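Local coordinates for putative polyketide synthase (Brevibacillus brevis, PDB 5HU7), which probably catalyses the dehydration of beta-hydroxyacyl intermediates during polyketide assembly, as the dehydratase domain of a trans-acyltransferase polyketide synthase, at residues Asn45-Phe50 with Pro87-Asp92; Thr157-Tyr162 with Phe176-Val182; Gly187-Leu193 with Val256-Arg262; Gln237-Phe242 with Ser295-Glu299. All coordinates share one frame; numbering follows the deposited sequence.

In the fold
From the N terminus, contact 1 comes first: it closes a 36-residue excursion that holds helix 52-65 and strand 76-84. Contact 2 then closes a short loop, bringing the start of helix 158-167 against 176-182. Contact 3 follows directly, since strand 188-193 comes next in the chain after strand 179-185 and pairs beside it, and it spans 62 residues that include helix 212-227. Contact 4 crosses it: 237-242 leaves from within that span and pairs with 295-299 beyond it. Contacts 2, 3 and 4 belong to the C-terminal part of a double hot-dog fold, contact 1 to the N-terminal part. Contact 4 touches contact 1, where Phe49 and Pro87 pack on Asp239, so the two parts meet there.

Contact 1 (Asn45-Phe50 with Pro87-Asp92)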
# COMPACT_ATOMS: atom_id res chain seq x y z
N ASN A 45 12.95 -20.28 -16.46
CA ASN A 45 13.28 -18.92 -16.85
C ASN A 45 14.73 -18.74 -17.37
O ASN A 45 15.42 -19.70 -17.66
CB ASN A 45 12.93 -17.97 -15.64
CG ASN A 45 13.88 -17.85 -14.46
OD1 ASN A 45 15.10 -17.70 -14.59
ND2 ASN A 45 13.30 -17.69 -13.26
N GLY A 46 15.04 -17.49 -17.66
CA GLY A 46 16.30 -16.92 -18.12
C GLY A 46 16.03 -15.47 -18.53
O GLY A 46 14.86 -15.02 -18.45
N GLN A 47 17.08 -14.70 -18.92
CA GLN A 47 16.78 -13.30 -19.20
C GLN A 47 15.83 -13.14 -20.38
O GLN A 47 15.94 -13.86 -21.38
CB GLN A 47 18.04 -12.47 -19.45
CG GLN A 47 17.76 -10.97 -19.28
CD GLN A 47 19.01 -10.13 -19.21
OE1 GLN A 47 19.22 -9.37 -18.24
NE2 GLN A 47 19.80 -10.14 -20.28
N ARG A 48 14.96 -12.14 -20.29
CA ARG A 48 13.98 -11.84 -21.32
C ARG A 48 13.25 -10.53 -21.06
O ARG A 48 13.25 -10.02 -19.96
CB ARG A 48 12.97 -12.99 -21.47
CG ARG A 48 12.15 -13.27 -20.24
CD ARG A 48 11.36 -14.51 -20.44
NE ARG A 48 10.49 -14.85 -19.32
CZ ARG A 48 10.91 -15.29 -18.14
NH1 ARG A 48 12.21 -15.43 -17.90
NH2 ARG A 48 10.03 -15.59 -17.19
N PHE A 49 12.58 -10.05 -22.06
CA PHE A 49 11.82 -8.81 -22.03
C PHE A 49 10.56 -9.00 -21.22
O PHE A 49 9.91 -10.04 -21.36
CB PHE A 49 11.41 -8.37 -23.46
CG PHE A 49 12.56 -8.02 -24.37
CD1 PHE A 49 13.53 -7.10 -23.97
CD2 PHE A 49 12.68 -8.60 -25.63
CE1 PHE A 49 14.61 -6.78 -24.81
CE2 PHE A 49 13.76 -8.28 -26.46
CZ PHE A 49 14.73 -7.39 -26.03
N PHE A 50 10.20 -8.00 -20.41
CA PHE A 50 8.93 -8.02 -19.66
C PHE A 50 7.80 -8.10 -20.69
O PHE A 50 7.87 -7.39 -21.68
CB PHE A 50 8.78 -6.75 -18.82
CG PHE A 50 7.67 -6.77 -17.80
CD1 PHE A 50 7.78 -7.55 -16.65
CD2 PHE A 50 6.61 -5.89 -17.88
CE1 PHE A 50 6.80 -7.54 -15.68
CE2 PHE A 50 5.65 -5.82 -16.87
CZ PHE A 50 5.74 -6.65 -15.78
N PRO A 87 13.07 -1.35 -22.61
CA PRO A 87 12.47 -2.56 -22.02
C PRO A 87 13.02 -3.03 -20.67
O PRO A 87 14.24 -3.05 -20.43
CB PRO A 87 12.71 -3.64 -23.09
CG PRO A 87 12.97 -2.92 -24.32
CD PRO A 87 13.62 -1.63 -23.95
N LEU A 88 12.10 -3.45 -19.81
CA LEU A 88 12.42 -4.04 -18.52
C LEU A 88 12.80 -5.50 -18.80
O LEU A 88 12.08 -6.21 -19.52
CB LEU A 88 11.18 -3.96 -17.59
CG LEU A 88 11.21 -4.74 -16.28
CD1 LEU A 88 12.35 -4.30 -15.37
CD2 LEU A 88 9.89 -4.62 -15.56
N LEU A 89 13.95 -5.92 -18.28
CA LEU A 89 14.44 -7.27 -18.43
C LEU A 89 14.20 -8.00 -17.14
O LEU A 89 14.51 -7.49 -16.08
CB LEU A 89 15.94 -7.29 -18.76
CG LEU A 89 16.36 -6.69 -20.10
CD1 LEU A 89 17.82 -6.99 -20.37
CD2 LEU A 89 15.55 -7.24 -21.23
N VAL A 90 13.66 -9.21 -17.23
CA VAL A 90 13.36 -10.04 -16.07
C VAL A 90 13.91 -11.45 -16.29
O VAL A 90 14.25 -11.80 -17.41
CB VAL A 90 11.84 -10.07 -15.80
CG1 VAL A 90 11.30 -8.65 -15.61
CG2 VAL A 90 11.09 -10.82 -16.91
N GLY A 91 14.01 -12.22 -15.21
CA GLY A 91 14.46 -13.60 -15.25
C GLY A 91 15.94 -13.82 -15.07
O GLY A 91 16.34 -14.96 -14.95
N ASP A 92 16.76 -12.75 -15.02
CA ASP A 92 18.21 -12.83 -14.82
C ASP A 92 18.44 -12.62 -13.31
O ASP A 92 18.90 -13.53 -12.63
CB ASP A 92 18.92 -11.74 -15.67
CG ASP A 92 20.44 -11.67 -15.69
OD1 ASP A 92 21.07 -11.83 -14.63
OD2 ASP A 92 21.00 -11.31 -16.73
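The shortest hydrogen bond between the two segments joins Phe50 N to Leu88 O at 2.7 Å and ends a small antiparallel ladder. Next along, Arg48 and Val90 form a hydrogen-bonded pair. Val90 N reaches Arg48 O at 2.9 Å almost straight, while the return bond from Arg48 N to Val90 O is more bent, with 134° at the hydrogen. Val90 O also receives a CA-H contact from Gln47.

Phe49 and Leu89 are the non-hydrogen-bonded pair, and their side chains run side by side on one face: Leu89 CD2 lies 3.4 Å from Phe49 CD1, and Pro87 CB borders the same ring carbon. Replacing Leu89 by an alanine would probably open a gap beside Phe49 CD1, leaving Pro87 as its remaining neighbour there.

Phe50 takes another course. With CG anti to the backbone N (chi1 -168°), its ring slides under Leu88 CD2, which sits over one face 4.0 Å from the centroid of the Phe50 ring in a CH-pi contact; Val90 CG1 approaches the same ring obliquely, and Tyr55 meets it edge-to-face.

Gly91, at positive phi, has no room for a side chain: a beta carbon would run into Gly46 O and Arg48 NH1. That arginine's firmer partner is Met39 O, reached by NH2; its NH1 bond to Gly46 O is weak.

Gly46 fits the glycine of the HxxxGxxxxP motif of polyketide synthase dehydratases, whose histidine is catalytic in relatives. Paired backbones and an apolar underside thus probably fix the course of the chain just after that histidine.

Contact 2 (Thr157-Tyr162 with Phe176-Val182); sequences TARQCY and FQGIDQV
Two torsions bring Tyr162 and Phe176 together: Tyr162 holds CG anti to its amide nitrogen (chi1 162°), and Phe176 holds CG anti to its own carbonyl carbon (chi1 -56°), which sends its ring under the first turn of helix 158-167. That turn opens with a capping box and packs on the run leading into strand 179-185 of the C-terminal hot-dog part.

Tyr162 CB stands over one face of the Phe176 ring, 3.7 Å from its centroid and displaced toward the rim, a CH-pi contact. The two rings cross with planes at 76°, and Phe176 CE1 comes to the edge of the tyrosine, 3.5 Å from Tyr162 CD1. Phe176 also meets Pro218 of helix 212-227.

Ala158 fills the middle. Its methyl group presses on two backbone carbonyls, with CB 3.4 Å from Ile179 O and 3.6 Å from Phe176 O; a larger side chain would probably press on these carbonyls. No hydrogen bond crosses between the two segments, which meet through apolar and CH-pi contacts.

The helix start is fixed from within. Thr157 OG1 accepts from Gln160 N at 3.2 Å, and Gln160 OE1 answers by accepting from Thr157 N at 2.9 Å, in the carbonyl plane and on a lone pair. The Thr157 hydroxyl donates to the same OE1, so that amide oxygen is gripped twice.

In the other segment, Asp180 and Gln181 make a classic beta bulge facing Lys192, turning the chain so that Val182 points back at the helix, where its CG2 lies 3.6 Å from Cys161 SG.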
# COMPACT_ATOMS: atom_id res chain seq x y z
N THR A 157 -6.77 -23.12 -39.66
CA THR A 157 -6.64 -23.79 -38.37
C THR A 157 -5.38 -23.18 -37.64
O THR A 157 -4.61 -22.46 -38.27
CB THR A 157 -6.37 -25.26 -38.57
OG1 THR A 157 -5.13 -25.39 -39.26
CG2 THR A 157 -7.49 -25.98 -39.36
N ALA A 158 -5.12 -23.49 -36.38
CA ALA A 158 -3.89 -22.96 -35.75
C ALA A 158 -2.61 -23.50 -36.49
O ALA A 158 -1.70 -22.72 -36.78
CB ALA A 158 -3.82 -23.31 -34.28
N ARG A 159 -2.58 -24.78 -36.86
CA ARG A 159 -1.44 -25.34 -37.59
C ARG A 159 -1.14 -24.60 -38.89
O ARG A 159 -0.01 -24.23 -39.14
CB ARG A 159 -1.67 -26.82 -37.95
CG ARG A 159 -1.45 -27.79 -36.82
CD ARG A 159 -1.26 -29.18 -37.40
NE ARG A 159 0.08 -29.33 -37.97
CZ ARG A 159 1.17 -29.67 -37.28
NH1 ARG A 159 1.08 -29.95 -35.99
NH2 ARG A 159 2.34 -29.78 -37.89
N GLN A 160 -2.14 -24.45 -39.73
CA GLN A 160 -1.99 -23.75 -41.00
C GLN A 160 -1.34 -22.36 -40.87
O GLN A 160 -0.55 -22.00 -41.73
CB GLN A 160 -3.34 -23.64 -41.72
CG GLN A 160 -3.77 -24.96 -42.32
CD GLN A 160 -5.17 -24.91 -42.86
OE1 GLN A 160 -6.09 -24.43 -42.21
NE2 GLN A 160 -5.39 -25.51 -44.00
N CYS A 161 -1.69 -21.58 -39.83
CA CYS A 161 -1.06 -20.26 -39.60
C CYS A 161 0.44 -20.46 -39.38
O CYS A 161 1.25 -19.83 -40.07
CB CYS A 161 -1.70 -19.55 -38.41
SG CYS A 161 -3.42 -19.03 -38.65
N TYR A 162 0.81 -21.36 -38.42
CA TYR A 162 2.20 -21.72 -38.08
C TYR A 162 2.95 -22.16 -39.30
O TYR A 162 4.07 -21.70 -39.52
CB TYR A 162 2.23 -22.86 -37.04
CG TYR A 162 3.57 -23.58 -36.94
CD1 TYR A 162 4.64 -23.02 -36.25
CD2 TYR A 162 3.74 -24.85 -37.50
CE1 TYR A 162 5.87 -23.67 -36.18
CE2 TYR A 162 4.95 -25.53 -37.39
CZ TYR A 162 6.01 -24.94 -36.72
OH TYR A 162 7.23 -25.59 -36.59
N PHE A 176 0.82 -21.57 -30.77
CA PHE A 176 -0.45 -21.05 -31.26
C PHE A 176 -1.54 -21.83 -30.49
O PHE A 176 -2.54 -22.27 -31.08
CB PHE A 176 -0.58 -21.31 -32.79
CG PHE A 176 0.55 -20.77 -33.63
CD1 PHE A 176 1.84 -21.28 -33.52
CD2 PHE A 176 0.32 -19.81 -34.61
CE1 PHE A 176 2.89 -20.73 -34.23
CE2 PHE A 176 1.36 -19.31 -35.38
CZ PHE A 176 2.65 -19.76 -35.17
N GLN A 177 -1.30 -22.05 -29.17
CA GLN A 177 -2.19 -22.81 -28.28
C GLN A 177 -3.47 -22.03 -27.97
O GLN A 177 -4.51 -22.64 -27.71
CB GLN A 177 -1.47 -23.19 -26.97
CG GLN A 177 -0.46 -24.34 -27.12
CD GLN A 177 0.47 -24.51 -25.92
OE1 GLN A 177 0.45 -23.73 -24.95
NE2 GLN A 177 1.31 -25.52 -25.97
N GLY A 178 -3.39 -20.71 -28.00
CA GLY A 178 -4.56 -19.87 -27.75
C GLY A 178 -5.47 -19.64 -28.94
O GLY A 178 -6.56 -19.11 -28.76
N ILE A 179 -5.07 -20.05 -30.17
CA ILE A 179 -5.84 -19.81 -31.40
C ILE A 179 -6.71 -20.98 -31.80
O ILE A 179 -6.16 -22.01 -32.16
CB ILE A 179 -4.84 -19.47 -32.56
CG1 ILE A 179 -3.99 -18.24 -32.19
CG2 ILE A 179 -5.57 -19.25 -33.92
CD1 ILE A 179 -3.03 -17.85 -33.23
N ASP A 180 -8.06 -20.82 -31.83
CA ASP A 180 -8.93 -21.88 -32.33
C ASP A 180 -8.91 -21.85 -33.87
O ASP A 180 -8.70 -22.87 -34.52
CB ASP A 180 -10.37 -21.71 -31.82
CG ASP A 180 -10.57 -22.03 -30.35
OD1 ASP A 180 -10.03 -23.05 -29.89
OD2 ASP A 180 -11.36 -21.32 -29.69
N GLN A 181 -9.18 -20.69 -34.44
CA GLN A 181 -9.21 -20.54 -35.89
C GLN A 181 -9.03 -19.10 -36.27
O GLN A 181 -9.24 -18.22 -35.45
CB GLN A 181 -10.53 -21.10 -36.47
CG GLN A 181 -11.78 -20.63 -35.74
CD GLN A 181 -13.03 -21.32 -36.23
OE1 GLN A 181 -13.48 -21.12 -37.36
NE2 GLN A 181 -13.63 -22.14 -35.39
N VAL A 182 -8.62 -18.87 -37.51
CA VAL A 182 -8.40 -17.51 -37.99
C VAL A 182 -9.19 -17.30 -39.24
O VAL A 182 -8.99 -18.00 -40.21
CB VAL A 182 -6.90 -17.22 -38.23
CG1 VAL A 182 -6.69 -15.85 -38.83
CG2 VAL A 182 -6.13 -17.36 -36.93

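Contact 3 (Gly187-Leu193 with Val256-Arg262); sequences GHVLVKL and VKYALIR
Val191 and Ala259 form the central pair of a regular antiparallel ladder: Val191 N to Ala259 O is 2.8 Å and nearly straight at 174°, and Ala259 N returns to Val191 O. Val189 and Ile261 repeat this pair of hydrogen bonds two residues along, and Leu193 N closes the other end on Lys257 O at 2.8 Å, coming in tilted from the carbonyl plane.

Side chains alternate between two faces. On one, Val189 CG2 touches Ile261 CB at 3.7 Å, Ile261 CD1 reaches on to Val191 CG2, and Leu193 CD1 lies alongside Val256 CG1. On the other, the Tyr258 ring is wedged between two neighbours across the strand. Leu190 CG comes within 3.9 Å of Tyr258 CD2, while the stem of Lys192, with CG anti to the backbone N (chi1 -176°), runs past the ring until its CD is 3.7 Å from Tyr258 OH. Beyond it, Lys192 NZ forms a salt bridge with Asp180.

At the far end Leu260 CD1 packs on the His188 ring 3.7 Å from its ND1, a buried nitrogen that has no polar partner in the model.

Further out, Lys257 and Tyr258 make a classic beta bulge against Cys281 of strand 276-281. Helix 212-227 packs on the Val191, Leu193, Ala259 and Ile261 face, as the central helix of a hot-dog fold does, and helix 145-150 meets His188, Leu190 and Tyr258 on the other.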
# COMPACT_ATOMS: atom_id res chain seq x y z
N GLY A 187 -7.79 -6.84 -45.58
CA GLY A 187 -7.75 -5.77 -44.58
C GLY A 187 -7.96 -6.17 -43.13
O GLY A 187 -7.80 -5.31 -42.24
N HIS A 188 -8.32 -7.45 -42.83
CA HIS A 188 -8.50 -7.87 -41.43
C HIS A 188 -8.33 -9.36 -41.19
O HIS A 188 -8.47 -10.18 -42.09
CB HIS A 188 -9.86 -7.41 -40.85
CG HIS A 188 -11.08 -8.19 -41.29
ND1 HIS A 188 -11.33 -9.48 -40.81
CD2 HIS A 188 -12.12 -7.81 -42.05
CE1 HIS A 188 -12.47 -9.86 -41.37
NE2 HIS A 188 -13.00 -8.88 -42.11
N VAL A 189 -8.06 -9.70 -39.92
CA VAL A 189 -8.03 -11.06 -39.44
C VAL A 189 -8.91 -11.09 -38.20
O VAL A 189 -8.84 -10.17 -37.40
CB VAL A 189 -6.61 -11.65 -39.18
CG1 VAL A 189 -5.83 -11.74 -40.47
CG2 VAL A 189 -5.83 -10.84 -38.16
N LEU A 190 -9.82 -12.07 -38.12
CA LEU A 190 -10.68 -12.24 -36.95
C LEU A 190 -10.22 -13.54 -36.33
O LEU A 190 -10.35 -14.61 -36.94
CB LEU A 190 -12.18 -12.28 -37.31
CG LEU A 190 -13.11 -12.59 -36.15
CD1 LEU A 190 -13.23 -11.39 -35.21
CD2 LEU A 190 -14.49 -13.05 -36.66
N VAL A 191 -9.62 -13.45 -35.15
CA VAL A 191 -9.06 -14.60 -34.48
C VAL A 191 -10.04 -15.11 -33.46
O VAL A 191 -10.44 -14.34 -32.59
CB VAL A 191 -7.73 -14.22 -33.77
CG1 VAL A 191 -7.09 -15.44 -33.12
CG2 VAL A 191 -6.75 -13.58 -34.73
N LYS A 192 -10.36 -16.40 -33.51
CA LYS A 192 -11.19 -17.02 -32.47
C LYS A 192 -10.20 -17.54 -31.42
O LYS A 192 -9.31 -18.34 -31.74
CB LYS A 192 -12.03 -18.15 -33.03
CG LYS A 192 -12.97 -18.74 -31.98
CD LYS A 192 -14.03 -19.61 -32.62
CE LYS A 192 -14.85 -20.34 -31.59
NZ LYS A 192 -14.08 -21.41 -30.90
N LEU A 193 -10.35 -17.06 -30.20
CA LEU A 193 -9.43 -17.39 -29.12
C LEU A 193 -9.95 -18.44 -28.18
O LEU A 193 -11.13 -18.47 -27.86
CB LEU A 193 -9.13 -16.12 -28.30
CG LEU A 193 -8.45 -15.00 -29.06
CD1 LEU A 193 -8.54 -13.74 -28.28
CD2 LEU A 193 -7.01 -15.35 -29.40
N VAL A 256 -12.91 -12.38 -23.34
CA VAL A 256 -12.31 -12.22 -24.66
C VAL A 256 -12.33 -13.54 -25.44
O VAL A 256 -11.53 -14.42 -25.18
CB VAL A 256 -10.90 -11.64 -24.52
CG1 VAL A 256 -10.21 -11.51 -25.88
CG2 VAL A 256 -10.96 -10.29 -23.79
N LYS A 257 -13.26 -13.67 -26.37
CA LYS A 257 -13.38 -14.85 -27.22
C LYS A 257 -12.86 -14.61 -28.63
O LYS A 257 -12.47 -15.56 -29.28
CB LYS A 257 -14.83 -15.31 -27.24
CG LYS A 257 -15.42 -15.58 -25.85
CD LYS A 257 -14.53 -16.47 -24.95
CE LYS A 257 -15.32 -17.28 -23.94
NZ LYS A 257 -16.08 -16.43 -22.98
N TYR A 258 -12.75 -13.34 -29.06
CA TYR A 258 -12.26 -12.98 -30.38
C TYR A 258 -11.45 -11.74 -30.35
O TYR A 258 -11.73 -10.83 -29.55
CB TYR A 258 -13.42 -12.66 -31.35
CG TYR A 258 -14.30 -13.84 -31.71
CD1 TYR A 258 -15.37 -14.21 -30.90
CD2 TYR A 258 -14.09 -14.56 -32.87
CE1 TYR A 258 -16.17 -15.29 -31.21
CE2 TYR A 258 -14.88 -15.65 -33.20
CZ TYR A 258 -15.93 -16.01 -32.37
OH TYR A 258 -16.73 -17.09 -32.66
N ALA A 259 -10.54 -11.63 -31.32
CA ALA A 259 -9.74 -10.43 -31.56
C ALA A 259 -9.86 -10.09 -33.04
O ALA A 259 -9.59 -10.94 -33.88
CB ALA A 259 -8.28 -10.68 -31.18
N LEU A 260 -10.34 -8.90 -33.36
CA LEU A 260 -10.41 -8.41 -34.73
C LEU A 260 -9.20 -7.52 -34.89
O LEU A 260 -9.04 -6.60 -34.11
CB LEU A 260 -11.68 -7.62 -34.98
CG LEU A 260 -11.84 -7.01 -36.39
CD1 LEU A 260 -11.98 -8.07 -37.43
CD2 LEU A 260 -13.03 -6.12 -36.44
N ILE A 261 -8.31 -7.81 -35.85
CA ILE A 261 -7.08 -7.05 -36.05
C ILE A 261 -7.13 -6.46 -37.44
O ILE A 261 -7.43 -7.16 -38.40
CB ILE A 261 -5.81 -7.93 -35.87
CG1 ILE A 261 -5.77 -8.64 -34.49
CG2 ILE A 261 -4.54 -7.10 -36.07
CD1 ILE A 261 -5.04 -9.95 -34.53
N ARG A 262 -6.79 -5.17 -37.54
CA ARG A 262 -6.76 -4.40 -38.78
C ARG A 262 -5.54 -3.49 -38.75
O ARG A 262 -4.94 -3.26 -37.69
CB ARG A 262 -7.99 -3.45 -38.83
CG ARG A 262 -9.37 -4.10 -38.90
CD ARG A 262 -10.41 -2.98 -38.98
NE ARG A 262 -11.81 -3.42 -38.88
CZ ARG A 262 -12.56 -3.91 -39.88
NH1 ARG A 262 -12.03 -4.08 -41.09
NH2 ARG A 262 -13.83 -4.24 -39.67

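Contact 4 (Gln237-Phe242 with Ser295-Glu299); sequences QLDGTF and SMGSE
Thr241 and Gly297 make the close-fitting half of this contact. Gly297 N bonds to Thr241 O at 3.0 Å, approaching from above the carbonyl plane, and Gly297 CA lies 3.5 Å from Thr241 OG1. A beta carbon on Gly297 would collide with Thr241 OG1 and Asp239 OD1. Asp239 N donates to Gly297 O in a longer bond of 3.3 Å, and a water donates to both Gly297 O and Thr241 O.

The strands slip by two residues between Leu238 and Phe242, a beta bulge, and an Asx turn shapes it: with Asp239 CG set between the backbone N and the carbonyl carbon (chi1 69°), OD1 accepts from Thr241 N at 3.1 Å and from Thr241 OG1 at 2.7 Å. Without the Asp239 carboxylate, as with an alanine here, both the amide and the hydroxyl of Thr241 would probably lose their acceptor, leaving the corner at Gly240 less firmly set.

Leu238 CD2 rests 4.1 Å from Met296 CB, and both side chains pack on Leu217 of helix 212-227.

The other end is looser. Glu299 N still reaches Gln237 O at 2.9 Å, but the glutamate is poorly ordered, and a water bridges its OE1 to Gln237 N.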
# COMPACT_ATOMS: atom_id res chain seq x y z
N GLN A 237 12.64 -11.10 -33.68
CA GLN A 237 12.39 -9.80 -34.27
C GLN A 237 12.03 -8.74 -33.21
O GLN A 237 12.54 -7.63 -33.30
CB GLN A 237 11.23 -9.88 -35.28
CG GLN A 237 11.58 -10.56 -36.61
CD GLN A 237 12.55 -9.77 -37.48
OE1 GLN A 237 12.71 -8.55 -37.35
NE2 GLN A 237 13.20 -10.46 -38.40
N LEU A 238 11.17 -9.07 -32.23
CA LEU A 238 10.71 -8.06 -31.27
C LEU A 238 11.81 -7.65 -30.32
O LEU A 238 12.56 -8.49 -29.85
CB LEU A 238 9.50 -8.54 -30.46
CG LEU A 238 8.23 -8.89 -31.26
CD1 LEU A 238 7.07 -9.15 -30.32
CD2 LEU A 238 7.85 -7.80 -32.26
N ASP A 239 11.90 -6.35 -30.04
CA ASP A 239 12.91 -5.78 -29.14
C ASP A 239 12.36 -5.36 -27.78
O ASP A 239 13.02 -4.60 -27.07
CB ASP A 239 13.63 -4.60 -29.83
CG ASP A 239 12.82 -3.34 -30.07
OD1 ASP A 239 11.61 -3.33 -29.73
OD2 ASP A 239 13.37 -2.38 -30.63
N GLY A 240 11.15 -5.80 -27.44
CA GLY A 240 10.54 -5.46 -26.16
C GLY A 240 9.88 -4.08 -26.07
O GLY A 240 9.32 -3.74 -25.03
N THR A 241 9.92 -3.27 -27.14
CA THR A 241 9.29 -1.95 -27.13
C THR A 241 7.94 -1.93 -27.85
O THR A 241 7.64 -2.77 -28.68
CB THR A 241 10.21 -0.86 -27.74
OG1 THR A 241 10.31 -1.02 -29.14
CG2 THR A 241 11.59 -0.79 -27.07
N PHE A 242 7.15 -0.94 -27.54
CA PHE A 242 5.90 -0.69 -28.22
C PHE A 242 5.40 0.71 -27.92
O PHE A 242 5.84 1.33 -26.96
CB PHE A 242 4.82 -1.72 -27.83
CG PHE A 242 4.20 -1.51 -26.46
CD1 PHE A 242 3.09 -0.67 -26.30
CD2 PHE A 242 4.68 -2.18 -25.36
CE1 PHE A 242 2.45 -0.58 -25.07
CE2 PHE A 242 4.05 -2.06 -24.12
CZ PHE A 242 2.94 -1.28 -23.99
N SER A 295 1.78 -0.36 -32.12
CA SER A 295 2.99 -0.62 -32.89
C SER A 295 4.05 -1.24 -32.02
O SER A 295 4.41 -0.72 -30.98
CB SER A 295 3.51 0.68 -33.49
OG SER A 295 4.50 0.40 -34.47
N MET A 296 4.54 -2.37 -32.45
CA MET A 296 5.61 -3.08 -31.73
C MET A 296 6.92 -2.80 -32.42
O MET A 296 6.98 -2.80 -33.65
CB MET A 296 5.34 -4.58 -31.73
CG MET A 296 4.10 -4.93 -30.99
SD MET A 296 3.82 -6.70 -31.01
CE MET A 296 3.17 -6.86 -32.71
N GLY A 297 7.98 -2.58 -31.64
CA GLY A 297 9.29 -2.31 -32.21
C GLY A 297 10.01 -3.59 -32.57
O GLY A 297 9.81 -4.62 -31.91
N SER A 298 10.84 -3.56 -33.61
CA SER A 298 11.59 -4.72 -34.05
C SER A 298 13.07 -4.39 -34.30
O SER A 298 13.46 -3.22 -34.25
CB SER A 298 10.94 -5.32 -35.30
OG SER A 298 10.57 -4.30 -36.21
N GLU A 299 13.89 -5.43 -34.54
CA GLU A 299 15.34 -5.30 -34.79
C GLU A 299 15.63 -5.55 -36.26
O GLU A 299 16.15 -4.66 -36.93
CB GLU A 299 16.12 -6.28 -33.91
CG GLU A 299 16.29 -5.81 -32.47
CD GLU A 299 16.06 -6.82 -31.35
OE1 GLU A 299 15.48 -7.90 -31.61
OE2 GLU A 299 16.41 -6.49 -30.19
O HOH W 1 15.27 -10.51 -32.97
O HOH W 2 8.47 -5.22 -29.62